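Local coordinates for 450aa long hypothetical fmu protein (Pyrococcus horikoshii, PDB 2YXL), which probably methylates cytosine at carbon 5 in RNA, using S-adenosylmethionine as methyl donor, and is an archaeal relative of the bacterial Fmu/RsmB enzymes, at residues A[18-23]-A[40-45]. Residues are numbered along the deposited sequence; the frame is centred on the assembly and turned at random.
Sequences IIEAIR and KKHDVE
Glu20 reaches from the helix 12-24 to Lys41 and His42, where the helix 32-41 ends, in the N-terminal all-helical region, away from the sinefungin pocket. Within 18-23, the buried Glu20 alone touches 40-45: its CG lies anti to the backbone N (chi1 178°), and a bend at chi2 turns the carboxylate to both the lysine chain and the imidazole. The Lys41 side chain crosses that of Glu20 at about a right angle, its CD 3.5 Å from Glu20 OE1, while Lys41 NZ forms only a long salt bridge of 3.8 Å to that same OE1. The stronger mate of OE1 is Arg121, on helix 104-121. A glutamine in place of Glu20 would probably leave Arg121 and Lys41 without their shared negative charge. Beyond it, Ala21 and Ile22 pack on Phe57 of helix 47-75, and Arg23 makes a cation-pi contact with Trp85. On the imidazole side, His42 also meets Phe117, ring planes steeply inclined, and its ND1 bonds weakly to Ala38 O. Glu20 OE2 comes to the ring edge, near its plane, in contact with the carbon His42 CE1 and without a hydrogen bond, His42 ND1 and NE2 each lying 3.8 Å from Glu20 OE2.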
loop_
_atom_site.group_PDB
_atom_site.type_symbol
_atom_site.label_atom_id
_atom_site.label_comp_id
_atom_site.label_asym_id
_atom_site.label_seq_id
_atom_site.Cartn_x
_atom_site.Cartn_y
_atom_site.Cartn_z
ATOM N N ILE A 18 3.397 -1.088 -20.030
ATOM C CA ILE A 18 4.217 -0.975 -18.812
ATOM C C ILE A 18 4.863 0.392 -18.698
ATOM O O ILE A 18 5.023 0.898 -17.594
ATOM C CB ILE A 18 5.354 -2.034 -18.668
ATOM C CG1 ILE A 18 5.481 -2.923 -19.897
ATOM C CG2 ILE A 18 5.220 -2.805 -17.345
ATOM C CD1 ILE A 18 6.463 -2.390 -20.896
ATOM N N ILE A 19 5.247 0.976 -19.832
ATOM C CA ILE A 19 5.809 2.323 -19.838
ATOM C C ILE A 19 4.800 3.299 -19.237
ATOM O O ILE A 19 5.144 4.061 -18.332
ATOM C CB ILE A 19 6.260 2.784 -21.250
ATOM C CG1 ILE A 19 7.434 1.928 -21.739
ATOM C CG2 ILE A 19 6.649 4.275 -21.236
ATOM C CD1 ILE A 19 7.789 2.118 -23.203
ATOM N N GLU A 20 3.558 3.253 -19.719
ATOM C CA GLU A 20 2.500 4.109 -19.188
ATOM C C GLU A 20 2.182 3.789 -17.722
ATOM O O GLU A 20 1.918 4.696 -16.934
ATOM C CB GLU A 20 1.243 4.065 -20.069
ATOM C CG GLU A 20 0.077 4.916 -19.546
ATOM C CD GLU A 20 -0.574 5.807 -20.604
ATOM O OE1 GLU A 20 -1.190 6.824 -20.214
ATOM O OE2 GLU A 20 -0.475 5.509 -21.814
ATOM N N ALA A 21 2.232 2.509 -17.357
ATOM C CA ALA A 21 1.979 2.097 -15.974
ATOM C C ALA A 21 3.071 2.596 -15.031
ATOM O O ALA A 21 2.782 3.052 -13.924
ATOM C CB ALA A 21 1.836 0.580 -15.876
ATOM N N ILE A 22 4.319 2.504 -15.484
ATOM C CA ILE A 22 5.468 2.963 -14.711
ATOM C C ILE A 22 5.470 4.491 -14.613
ATOM O O ILE A 22 5.769 5.049 -13.550
ATOM C CB ILE A 22 6.802 2.412 -15.292
ATOM C CG1 ILE A 22 6.875 0.882 -15.140
ATOM C CG2 ILE A 22 8.016 3.067 -14.648
ATOM C CD1 ILE A 22 6.765 0.352 -13.705
ATOM N N ARG A 23 5.114 5.157 -15.709
ATOM C CA ARG A 23 5.003 6.613 -15.719
ATOM C C ARG A 23 3.887 7.087 -14.793
ATOM O O ARG A 23 4.104 7.979 -13.970
ATOM C CB ARG A 23 4.787 7.151 -17.143
ATOM C CG ARG A 23 4.834 8.678 -17.270
ATOM C CD ARG A 23 3.498 9.326 -16.903
ATOM N NE ARG A 23 3.602 10.777 -16.767
ATOM C CZ ARG A 23 4.011 11.410 -15.668
ATOM N NH1 ARG A 23 4.371 10.731 -14.583
ATOM N NH2 ARG A 23 4.072 12.734 -15.660
ATOM N N LYS A 40 -5.970 -1.009 -19.156
ATOM C CA LYS A 40 -7.272 -0.832 -19.804
ATOM C C LYS A 40 -7.187 0.150 -20.969
ATOM O O LYS A 40 -7.933 0.032 -21.946
ATOM C CB LYS A 40 -8.330 -0.356 -18.800
ATOM C CG LYS A 40 -8.537 -1.278 -17.602
ATOM C CD LYS A 40 -9.308 -2.548 -17.958
ATOM C CE LYS A 40 -9.007 -3.666 -16.970
ATOM N NZ LYS A 40 -9.134 -3.220 -15.555
ATOM N N LYS A 41 -6.279 1.117 -20.851
ATOM C CA LYS A 41 -6.037 2.110 -21.894
ATOM C C LYS A 41 -5.436 1.453 -23.135
ATOM O O LYS A 41 -5.816 1.774 -24.262
ATOM C CB LYS A 41 -5.097 3.200 -21.371
ATOM C CG LYS A 41 -5.187 4.540 -22.085
ATOM C CD LYS A 41 -3.966 5.392 -21.763
ATOM C CE LYS A 41 -4.163 6.859 -22.128
ATOM N NZ LYS A 41 -4.834 7.614 -21.034
ATOM N N HIS A 42 -4.505 0.525 -22.915
ATOM C CA HIS A 42 -3.777 -0.132 -24.002
ATOM C C HIS A 42 -4.311 -1.516 -24.374
ATOM O O HIS A 42 -3.662 -2.261 -25.116
ATOM C CB HIS A 42 -2.283 -0.190 -23.683
ATOM C CG HIS A 42 -1.580 1.113 -23.888
ATOM N ND1 HIS A 42 -1.275 1.967 -22.850
ATOM C CD2 HIS A 42 -1.141 1.720 -25.016
ATOM C CE1 HIS A 42 -0.669 3.038 -23.329
ATOM N NE2 HIS A 42 -0.574 2.913 -24.640
ATOM N N ASP A 43 -5.493 -1.845 -23.851
ATOM C CA ASP A 43 -6.208 -3.085 -24.173
ATOM C C ASP A 43 -5.424 -4.373 -23.876
ATOM O O ASP A 43 -5.182 -5.188 -24.771
ATOM C CB ASP A 43 -6.715 -3.062 -25.625
ATOM C CG ASP A 43 -7.973 -2.229 -25.789
ATOM O OD1 ASP A 43 -7.880 -1.119 -26.352
ATOM O OD2 ASP A 43 -9.052 -2.683 -25.347
ATOM N N VAL A 44 -5.032 -4.543 -22.617
ATOM C CA VAL A 44 -4.400 -5.783 -22.175
ATOM C C VAL A 44 -5.500 -6.722 -21.684
ATOM O O VAL A 44 -5.814 -6.769 -20.493
ATOM C CB VAL A 44 -3.327 -5.543 -21.081
ATOM C CG1 VAL A 44 -2.563 -6.829 -20.783
ATOM C CG2 VAL A 44 -2.358 -4.447 -21.512
ATOM N N GLU A 45 -6.097 -7.445 -22.627
ATOM C CA GLU A 45 -7.210 -8.345 -22.341
ATOM C C GLU A 45 -6.701 -9.723 -21.926
ATOM O O GLU A 45 -7.257 -10.349 -21.024
ATOM C CB GLU A 45 -8.128 -8.477 -23.565
ATOM C CG GLU A 45 -8.639 -7.154 -24.146
ATOM C CD GLU A 45 -9.430 -7.339 -25.437
ATOM O OE1 GLU A 45 -9.111 -6.655 -26.435
ATOM O OE2 GLU A 45 -10.367 -8.169 -25.459
#